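Local coordinates for alpha-glucosidase ([Eubacterium] rectale, PDB 6PNR), which probably hydrolyses alpha-glycosides of sulfoquinovose, the sulfonated sugar of plant sulfolipid, as a sulfoquinovosidase of glycoside hydrolase family 31, at residues S75-K80 with I90-K95; W612-P617 with P645-K650. One frame throughout, in Å; residues are numbered along the deposited sequence.

Contact 1 of 2, residues S75-K80 with I90-K95; sequences SYIIAK and IDFEQK
This is an antiparallel pairing of adjacent strands, 77-83 and 87-94, in the large beta-sheet of the N-terminal part of the chain. Ile78 faces Glu93 as a hydrogen-bonded pair: Ile78 N donates to Glu93 O at 2.9 Å and Glu93 N to Ile78 O at 2.7 Å. Lys80 and Asp91 form a second hydrogen-bonded pair. Lys95 N extends the ladder to Tyr76 O at 2.8 Å.

Ile77, Ala79 and Phe92 share the buried face. Ile77 CG2, anti to its own N, reaches the edge of the Phe92 ring, 3.9 Å from CD1. Ala79 CB lies 3.9 Å from Phe92 CE1 and equally near Ile90 CG2. Phe102 meets the same ring edge-to-face.

The other face is more polar. The chi2 bend of Lys95 (-62°) brings its CD to 3.8 Å from Ile78 CD1. Asp91 OD1 is held by Gln208 on the next strand. Tyr76 and Ile77 together face Phe73 in a classic beta bulge, where the chain enters this beta hairpin of the antiparallel sheet.

Contact 2 of 2, residues W612-P617 with P645-K650; sequences WDVYLP and PAFYRK
Leu616 lays its CD2 methyl over one face of the Phe647 ring. The methyl sits 4.2 Å from the ring centroid and 20° off the ring normal, a CH-pi contact shifted toward the rim. The side chains of Leu616 and Phe647 cross at about a right angle. The second methyl, Leu616 CD1, also touches the ring, 4.0 Å from Phe647 CD2.

Val614 meets the ring at another corner. The two side chains approach from opposite directions, and CG1 stands 3.8 Å from Phe647 CE1, oblique to the ring. With CG1 anti to the backbone N (chi1 180°), Val614 can use both branches: CG2 also reaches Phe647 CE1 and lies 4.0 Å from Pro645 CB. Val614 therefore bridges the phenylalanine and the proline.

Trp612 closes the row. Its CB is 3.7 Å from Pro645 CG. Its indole CD1 lies 3.8 Å from the same proline atom, which approaches the ring obliquely.

No hydrogen bond joins the two segments. Their nearest CA atoms, those of Trp612 and Pro645, are 7.1 Å apart, so side chains make the contact. Backbone hydrogen bonds instead tie Val614 to Ile635, in the two-stranded sheet of 611-616 and 633-638, and Ala646 to Leu624, beside strand 621-623 of a separate antiparallel sheet.

Ile635 and Val637 also touch Phe647, and Leu600 touches Val614 and Leu616. Every second residue of 612-616 takes part, as expected for an extended strand with one side turned inward. This is face-to-face packing of two beta-sheets, typical of the hydrophobic interior of a beta-sandwich, here in the C-terminal domain of a family 31 glycoside hydrolase.

Contact 1 lies within one sheet, whereas contact 2 joins two sheets. The 75-80 and 90-95 segments belong to neighbouring strands of a hairpin and are tied by a backbone ladder. The 612-617 and 645-650 segments are farther apart in sequence and meet through side chains alone. Contact 1 is partly buried, with an apolar face and a more polar one. Contact 2 is buried and apolar wherever its segments touch. They share no strand: contact 1 is in the N-terminal part of the chain and contact 2 in the C-terminal domain. Their centres are 50 Å apart, and their nearest atoms about 34 Å.

Contact 1 of 2, residues S75-K80 with I90-K95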
ATOM      1  N   SER A  75      -0.735  23.422  29.502  1.00 48.28           N
ATOM      2  CA  SER A  75      -0.205  24.512  28.695  1.00 52.89           C
ATOM      3  C   SER A  75      -0.264  24.205  27.201  1.00 47.52           C
ATOM      4  O   SER A  75       0.624  24.617  26.448  1.00 44.32           O
ATOM      5  CB  SER A  75       1.229  24.838  29.117  1.00 54.91           C
ATOM      6  OG  SER A  75       1.246  25.552  30.345  1.00 65.87           O
ATOM      7  N   TYR A  76      -1.303  23.495  26.754  1.00 47.20           N
ATOM      8  CA  TYR A  76      -1.404  23.068  25.363  1.00 47.05           C
ATOM      9  C   TYR A  76      -2.564  23.722  24.622  1.00 41.09           C
ATOM     10  O   TYR A  76      -2.355  24.330  23.570  1.00 43.65           O
ATOM     11  CB  TYR A  76      -1.530  21.541  25.290  1.00 46.80           C
ATOM     12  CG  TYR A  76      -0.307  20.791  25.781  1.00 47.86           C
ATOM     13  CD1 TYR A  76       0.920  20.915  25.142  1.00 44.12           C
ATOM     14  CD2 TYR A  76      -0.391  19.951  26.879  1.00 48.89           C
ATOM     15  CE1 TYR A  76       2.038  20.220  25.600  1.00 45.46           C
ATOM     16  CE2 TYR A  76       0.706  19.257  27.335  1.00 47.52           C
ATOM     17  CZ  TYR A  76       1.913  19.395  26.701  1.00 45.25           C
ATOM     18  OH  TYR A  76       2.985  18.692  27.185  1.00 47.35           O
ATOM     19  N   ILE A  77      -3.785  23.606  25.145  1.00 36.86           N
ATOM     20  CA  ILE A  77      -5.005  23.966  24.429  1.00 41.56           C
ATOM     21  C   ILE A  77      -5.982  24.618  25.400  1.00 43.35           C
ATOM     22  O   ILE A  77      -6.155  24.151  26.531  1.00 41.54           O
ATOM     23  CB  ILE A  77      -5.665  22.728  23.781  1.00 40.79           C
ATOM     24  CG1 ILE A  77      -4.745  22.071  22.741  1.00 41.07           C
ATOM     25  CG2 ILE A  77      -7.006  23.080  23.169  1.00 40.31           C
ATOM     26  CD1 ILE A  77      -4.478  22.928  21.523  1.00 38.56           C
ATOM     27  N   ILE A  78      -6.645  25.681  24.949  1.00 39.87           N
ATOM     28  CA  ILE A  78      -7.828  26.212  25.616  1.00 45.05           C
ATOM     29  C   ILE A  78      -9.000  26.091  24.652  1.00 43.70           C
ATOM     30  O   ILE A  78      -8.912  26.553  23.509  1.00 41.37           O
ATOM     31  CB  ILE A  78      -7.635  27.675  26.058  1.00 49.13           C
ATOM     32  CG1 ILE A  78      -6.430  27.793  26.996  1.00 49.34           C
ATOM     33  CG2 ILE A  78      -8.911  28.195  26.712  1.00 45.52           C
ATOM     34  CD1 ILE A  78      -6.024  29.223  27.299  1.00 56.34           C
ATOM     35  N   ALA A  79     -10.091  25.472  25.108  1.00 40.54           N
ATOM     36  CA  ALA A  79     -11.287  25.287  24.294  1.00 43.43           C
ATOM     37  C   ALA A  79     -12.439  26.079  24.891  1.00 47.55           C
ATOM     38  O   ALA A  79     -12.773  25.896  26.066  1.00 47.79           O
ATOM     39  CB  ALA A  79     -11.668  23.811  24.188  1.00 37.34           C
ATOM     40  N   LYS A  80     -13.045  26.946  24.074  1.00 42.38           N
ATOM     41  CA  LYS A  80     -14.198  27.757  24.449  1.00 40.26           C
ATOM     42  C   LYS A  80     -15.443  27.183  23.781  1.00 44.96           C
ATOM     43  O   LYS A  80     -15.557  27.207  22.550  1.00 40.20           O
ATOM     44  CB  LYS A  80     -14.014  29.213  24.027  1.00 52.69           C
ATOM     45  CG  LYS A  80     -13.239  30.105  24.987  1.00 58.26           C
ATOM     46  CD  LYS A  80     -13.688  31.566  24.813  1.00 59.79           C
ATOM     47  CE  LYS A  80     -12.518  32.558  24.844  1.00 75.34           C
ATOM     48  NZ  LYS A  80     -11.824  32.627  26.164  1.00 70.99           N
ATOM     49  N   ILE A  90     -16.935  25.092  19.316  1.00 33.34           N
ATOM     50  CA  ILE A  90     -15.770  24.923  20.169  1.00 33.25           C
ATOM     51  C   ILE A  90     -14.624  25.657  19.495  1.00 39.60           C
ATOM     52  O   ILE A  90     -14.157  25.236  18.433  1.00 36.12           O
ATOM     53  CB  ILE A  90     -15.421  23.447  20.384  1.00 34.92           C
ATOM     54  CG1 ILE A  90     -16.678  22.657  20.738  1.00 36.71           C
ATOM     55  CG2 ILE A  90     -14.349  23.310  21.456  1.00 33.15           C
ATOM     56  CD1 ILE A  90     -16.429  21.184  20.929  1.00 36.24           C
ATOM     57  N   ASP A  91     -14.175  26.756  20.096  1.00 34.16           N
ATOM     58  CA  ASP A  91     -13.044  27.516  19.592  1.00 36.02           C
ATOM     59  C   ASP A  91     -11.794  27.074  20.340  1.00 42.73           C
ATOM     60  O   ASP A  91     -11.815  26.965  21.571  1.00 42.83           O
ATOM     61  CB  ASP A  91     -13.281  29.020  19.766  1.00 41.81           C
ATOM     62  CG  ASP A  91     -14.530  29.505  19.035  1.00 47.52           C
ATOM     63  OD1 ASP A  91     -14.575  29.410  17.790  1.00 48.62           O
ATOM     64  OD2 ASP A  91     -15.479  29.974  19.708  1.00 53.21           O
ATOM     65  N   PHE A  92     -10.721  26.793  19.599  1.00 37.25           N
ATOM     66  CA  PHE A  92      -9.484  26.256  20.156  1.00 35.61           C
ATOM     67  C   PHE A  92      -8.388  27.303  20.094  1.00 43.40           C
ATOM     68  O   PHE A  92      -8.115  27.863  19.027  1.00 41.03           O
ATOM     69  CB  PHE A  92      -9.021  25.004  19.403  1.00 42.21           C
ATOM     70  CG  PHE A  92      -9.950  23.839  19.539  1.00 37.80           C
ATOM     71  CD1 PHE A  92      -9.965  23.081  20.698  1.00 38.93           C
ATOM     72  CD2 PHE A  92     -10.813  23.504  18.512  1.00 36.83           C
ATOM     73  CE1 PHE A  92     -10.823  22.016  20.825  1.00 38.98           C
ATOM     74  CE2 PHE A  92     -11.673  22.439  18.635  1.00 36.04           C
ATOM     75  CZ  PHE A  92     -11.680  21.691  19.792  1.00 38.48           C
ATOM     76  N   GLU A  93      -7.755  27.555  21.234  1.00 40.73           N
ATOM     77  CA  GLU A  93      -6.566  28.390  21.302  1.00 45.55           C
ATOM     78  C   GLU A  93      -5.354  27.507  21.574  1.00 40.25           C
ATOM     79  O   GLU A  93      -5.357  26.715  22.523  1.00 43.03           O
ATOM     80  CB  GLU A  93      -6.707  29.458  22.386  1.00 48.34           C
ATOM     81  CG  GLU A  93      -5.549  30.439  22.423  1.00 50.54           C
ATOM     82  CD  GLU A  93      -5.728  31.514  23.481  1.00 59.41           C
ATOM     83  OE1 GLU A  93      -6.799  31.546  24.131  1.00 50.23           O
ATOM     84  OE2 GLU A  93      -4.790  32.323  23.659  1.00 63.99           O
ATOM     85  N   GLN A  94      -4.326  27.650  20.749  1.00 38.49           N
ATOM     86  CA  GLN A  94      -3.112  26.853  20.869  1.00 38.46           C
ATOM     87  C   GLN A  94      -2.101  27.580  21.750  1.00 44.11           C
ATOM     88  O   GLN A  94      -1.634  28.670  21.399  1.00 41.18           O
ATOM     89  CB  GLN A  94      -2.526  26.581  19.486  1.00 40.14           C
ATOM     90  CG  GLN A  94      -1.121  26.006  19.482  1.00 41.16           C
ATOM     91  CD  GLN A  94      -0.698  25.577  18.088  1.00 41.32           C
ATOM     92  OE1 GLN A  94      -1.428  25.786  17.118  1.00 40.52           O
ATOM     93  NE2 GLN A  94       0.474  24.960  17.983  1.00 39.23           N
ATOM     94  N   LYS A  95      -1.749  26.962  22.881  1.00 49.15           N
ATOM     95  CA  LYS A  95      -0.817  27.525  23.853  1.00 49.09           C
ATOM     96  C   LYS A  95       0.589  26.943  23.757  1.00 50.79           C
ATOM     97  O   LYS A  95       1.488  27.421  24.458  1.00 50.95           O
ATOM     98  CB  LYS A  95      -1.349  27.310  25.282  1.00 46.77           C
ATOM     99  CG  LYS A  95      -2.757  27.863  25.535  1.00 48.35           C
ATOM    100  CD  LYS A  95      -2.808  29.375  25.353  1.00 55.26           C
ATOM    101  CE  LYS A  95      -1.787  30.087  26.236  1.00 68.03           C
ATOM    102  NZ  LYS A  95      -1.639  31.524  25.868  1.00 70.62           N
TER
HETATM  103  O   HOH W   1     -17.294  28.750  20.712  1.00 44.49           O

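Contact 2 of 2, residues W612-P617 with P645-K650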
ATOM      1  N   TRP A 612     -33.693  -5.646 -13.193  1.00 35.70           N
ATOM      2  CA  TRP A 612     -32.923  -4.986 -12.143  1.00 38.89           C
ATOM      3  C   TRP A 612     -33.645  -5.148 -10.811  1.00 34.69           C
ATOM      4  O   TRP A 612     -34.864  -4.980 -10.748  1.00 36.27           O
ATOM      5  CB  TRP A 612     -32.703  -3.498 -12.474  1.00 29.18           C
ATOM      6  CG  TRP A 612     -31.626  -2.834 -11.632  1.00 33.32           C
ATOM      7  CD1 TRP A 612     -31.801  -1.862 -10.681  1.00 33.92           C
ATOM      8  CD2 TRP A 612     -30.215  -3.101 -11.673  1.00 34.84           C
ATOM      9  NE1 TRP A 612     -30.587  -1.514 -10.126  1.00 33.68           N
ATOM     10  CE2 TRP A 612     -29.599  -2.257 -10.719  1.00 30.57           C
ATOM     11  CE3 TRP A 612     -29.411  -3.963 -12.431  1.00 32.34           C
ATOM     12  CZ2 TRP A 612     -28.218  -2.257 -10.499  1.00 29.21           C
ATOM     13  CZ3 TRP A 612     -28.040  -3.967 -12.210  1.00 33.94           C
ATOM     14  CH2 TRP A 612     -27.458  -3.121 -11.250  1.00 34.99           C
ATOM     15  N   ASP A 613     -32.892  -5.509  -9.768  1.00 35.64           N
ATOM     16  CA  ASP A 613     -33.432  -5.607  -8.416  1.00 35.79           C
ATOM     17  C   ASP A 613     -33.501  -4.220  -7.791  1.00 37.84           C
ATOM     18  O   ASP A 613     -32.533  -3.459  -7.856  1.00 34.41           O
ATOM     19  CB  ASP A 613     -32.562  -6.517  -7.542  1.00 38.71           C
ATOM     20  CG  ASP A 613     -32.555  -7.966  -8.015  1.00 53.41           C
ATOM     21  OD1 ASP A 613     -33.571  -8.425  -8.585  1.00 56.53           O
ATOM     22  OD2 ASP A 613     -31.527  -8.651  -7.810  1.00 66.03           O
ATOM     23  N   VAL A 614     -34.634  -3.897  -7.170  1.00 36.16           N
ATOM     24  CA  VAL A 614     -34.861  -2.582  -6.580  1.00 32.56           C
ATOM     25  C   VAL A 614     -35.395  -2.772  -5.171  1.00 40.35           C
ATOM     26  O   VAL A 614     -36.251  -3.632  -4.937  1.00 43.04           O
ATOM     27  CB  VAL A 614     -35.859  -1.753  -7.419  1.00 32.13           C
ATOM     28  CG1 VAL A 614     -36.101  -0.378  -6.793  1.00 31.04           C
ATOM     29  CG2 VAL A 614     -35.388  -1.635  -8.870  1.00 31.93           C
ATOM     30  N   TYR A 615     -34.902  -1.975  -4.231  1.00 35.94           N
ATOM     31  CA  TYR A 615     -35.537  -1.863  -2.929  1.00 35.26           C
ATOM     32  C   TYR A 615     -36.357  -0.579  -2.888  1.00 38.48           C
ATOM     33  O   TYR A 615     -35.807   0.516  -3.042  1.00 36.64           O
ATOM     34  CB  TYR A 615     -34.529  -1.872  -1.781  1.00 31.21           C
ATOM     35  CG  TYR A 615     -35.229  -1.580  -0.469  1.00 40.69           C
ATOM     36  CD1 TYR A 615     -35.879  -2.593   0.227  1.00 43.83           C
ATOM     37  CD2 TYR A 615     -35.285  -0.288   0.051  1.00 39.18           C
ATOM     38  CE1 TYR A 615     -36.547  -2.337   1.414  1.00 42.06           C
ATOM     39  CE2 TYR A 615     -35.956  -0.020   1.241  1.00 41.79           C
ATOM     40  CZ  TYR A 615     -36.581  -1.055   1.917  1.00 48.08           C
ATOM     41  OH  TYR A 615     -37.250  -0.816   3.096  1.00 45.82           O
ATOM     42  N   LEU A 616     -37.668  -0.713  -2.657  1.00 36.80           N
ATOM     43  CA  LEU A 616     -38.534   0.444  -2.471  1.00 37.03           C
ATOM     44  C   LEU A 616     -38.900   0.599  -1.001  1.00 41.49           C
ATOM     45  O   LEU A 616     -39.302  -0.384  -0.364  1.00 36.82           O
ATOM     46  CB  LEU A 616     -39.815   0.315  -3.302  1.00 38.21           C
ATOM     47  CG  LEU A 616     -39.707   0.355  -4.819  1.00 39.27           C
ATOM     48  CD1 LEU A 616     -41.082   0.154  -5.431  1.00 38.99           C
ATOM     49  CD2 LEU A 616     -39.101   1.672  -5.269  1.00 35.46           C
ATOM     50  N   PRO A 617     -38.765   1.792  -0.428  1.00 40.41           N
ATOM     51  CA  PRO A 617     -39.325   2.037   0.907  1.00 38.21           C
ATOM     52  C   PRO A 617     -40.841   1.903   0.886  1.00 36.50           C
ATOM     53  O   PRO A 617     -41.476   1.966  -0.167  1.00 39.76           O
ATOM     54  CB  PRO A 617     -38.902   3.480   1.216  1.00 38.12           C
ATOM     55  CG  PRO A 617     -37.751   3.762   0.269  1.00 39.60           C
ATOM     56  CD  PRO A 617     -38.035   2.958  -0.957  1.00 37.91           C
ATOM     57  N   PRO A 645     -34.839   1.849 -14.166  1.00 29.99           N
ATOM     58  CA  PRO A 645     -35.687   1.495 -13.023  1.00 31.38           C
ATOM     59  C   PRO A 645     -36.095   2.739 -12.251  1.00 29.51           C
ATOM     60  O   PRO A 645     -35.358   3.210 -11.382  1.00 32.20           O
ATOM     61  CB  PRO A 645     -34.789   0.563 -12.200  1.00 30.12           C
ATOM     62  CG  PRO A 645     -33.858  -0.023 -13.222  1.00 30.43           C
ATOM     63  CD  PRO A 645     -33.549   1.150 -14.114  1.00 28.66           C
ATOM     64  N   ALA A 646     -37.258   3.295 -12.580  1.00 30.48           N
ATOM     65  CA  ALA A 646     -37.706   4.566 -12.030  1.00 30.14           C
ATOM     66  C   ALA A 646     -39.151   4.437 -11.580  1.00 35.70           C
ATOM     67  O   ALA A 646     -39.976   3.838 -12.276  1.00 34.48           O
ATOM     68  CB  ALA A 646     -37.576   5.694 -13.051  1.00 29.23           C
ATOM     69  N   PHE A 647     -39.447   5.006 -10.415  1.00 32.65           N
ATOM     70  CA  PHE A 647     -40.755   4.898  -9.784  1.00 35.00           C
ATOM     71  C   PHE A 647     -41.146   6.273  -9.270  1.00 35.87           C
ATOM     72  O   PHE A 647     -40.283   7.066  -8.885  1.00 33.14           O
ATOM     73  CB  PHE A 647     -40.732   3.880  -8.627  1.00 33.39           C
ATOM     74  CG  PHE A 647     -40.148   2.542  -9.012  1.00 35.74           C
ATOM     75  CD1 PHE A 647     -38.771   2.378  -9.148  1.00 32.74           C
ATOM     76  CD2 PHE A 647     -40.970   1.454  -9.246  1.00 35.86           C
ATOM     77  CE1 PHE A 647     -38.231   1.167  -9.529  1.00 33.52           C
ATOM     78  CE2 PHE A 647     -40.435   0.229  -9.615  1.00 38.88           C
ATOM     79  CZ  PHE A 647     -39.057   0.085  -9.757  1.00 35.16           C
ATOM     80  N   TYR A 648     -42.445   6.560  -9.275  1.00 36.31           N
ATOM     81  CA  TYR A 648     -42.936   7.790  -8.673  1.00 36.72           C
ATOM     82  C   TYR A 648     -44.028   7.476  -7.654  1.00 40.97           C
ATOM     83  O   TYR A 648     -44.696   6.441  -7.724  1.00 37.03           O
ATOM     84  CB  TYR A 648     -43.458   8.796  -9.727  1.00 33.72           C
ATOM     85  CG  TYR A 648     -44.646   8.349 -10.539  1.00 41.30           C
ATOM     86  CD1 TYR A 648     -45.952   8.620 -10.128  1.00 42.63           C
ATOM     87  CD2 TYR A 648     -44.465   7.682 -11.743  1.00 37.49           C
ATOM     88  CE1 TYR A 648     -47.043   8.208 -10.896  1.00 39.52           C
ATOM     89  CE2 TYR A 648     -45.528   7.275 -12.506  1.00 40.47           C
ATOM     90  CZ  TYR A 648     -46.816   7.539 -12.086  1.00 45.01           C
ATOM     91  OH  TYR A 648     -47.860   7.118 -12.873  1.00 45.88           O
ATOM     92  N   ARG A 649     -44.183   8.387  -6.695  1.00 34.08           N
ATOM     93  CA  ARG A 649     -45.243   8.279  -5.698  1.00 41.83           C
ATOM     94  C   ARG A 649     -46.610   8.439  -6.352  1.00 34.43           C
ATOM     95  O   ARG A 649     -46.844   9.401  -7.091  1.00 37.23           O
ATOM     96  CB  ARG A 649     -45.056   9.339  -4.617  1.00 40.49           C
ATOM     97  CG  ARG A 649     -43.811   9.159  -3.766  1.00 37.01           C
ATOM     98  CD  ARG A 649     -43.721  10.260  -2.702  1.00 37.31           C
ATOM     99  NE  ARG A 649     -44.984  10.432  -1.995  1.00 55.63           N
ATOM    100  CZ  ARG A 649     -45.768  11.505  -2.097  1.00 53.73           C
ATOM    101  NH1 ARG A 649     -45.413  12.532  -2.867  1.00 51.57           N
ATOM    102  NH2 ARG A 649     -46.906  11.553  -1.418  1.00 61.77           N
ATOM    103  N   LYS A 650     -47.514   7.492  -6.076  1.00 38.68           N
ATOM    104  CA  LYS A 650     -48.840   7.518  -6.699  1.00 43.52           C
ATOM    105  C   LYS A 650     -49.554   8.845  -6.465  1.00 44.01           C
ATOM    106  O   LYS A 650     -50.236   9.359  -7.360  1.00 39.49           O
ATOM    107  CB  LYS A 650     -49.694   6.367  -6.174  1.00 47.46           C
ATOM    108  CG  LYS A 650     -51.111   6.336  -6.745  1.00 50.25           C
ATOM    109  CD  LYS A 650     -51.860   5.100  -6.261  1.00 56.48           C
ATOM    110  CE  LYS A 650     -53.192   4.920  -6.992  1.00 58.46           C
ATOM    111  NZ  LYS A 650     -53.868   3.642  -6.600  1.00 60.66           N
TER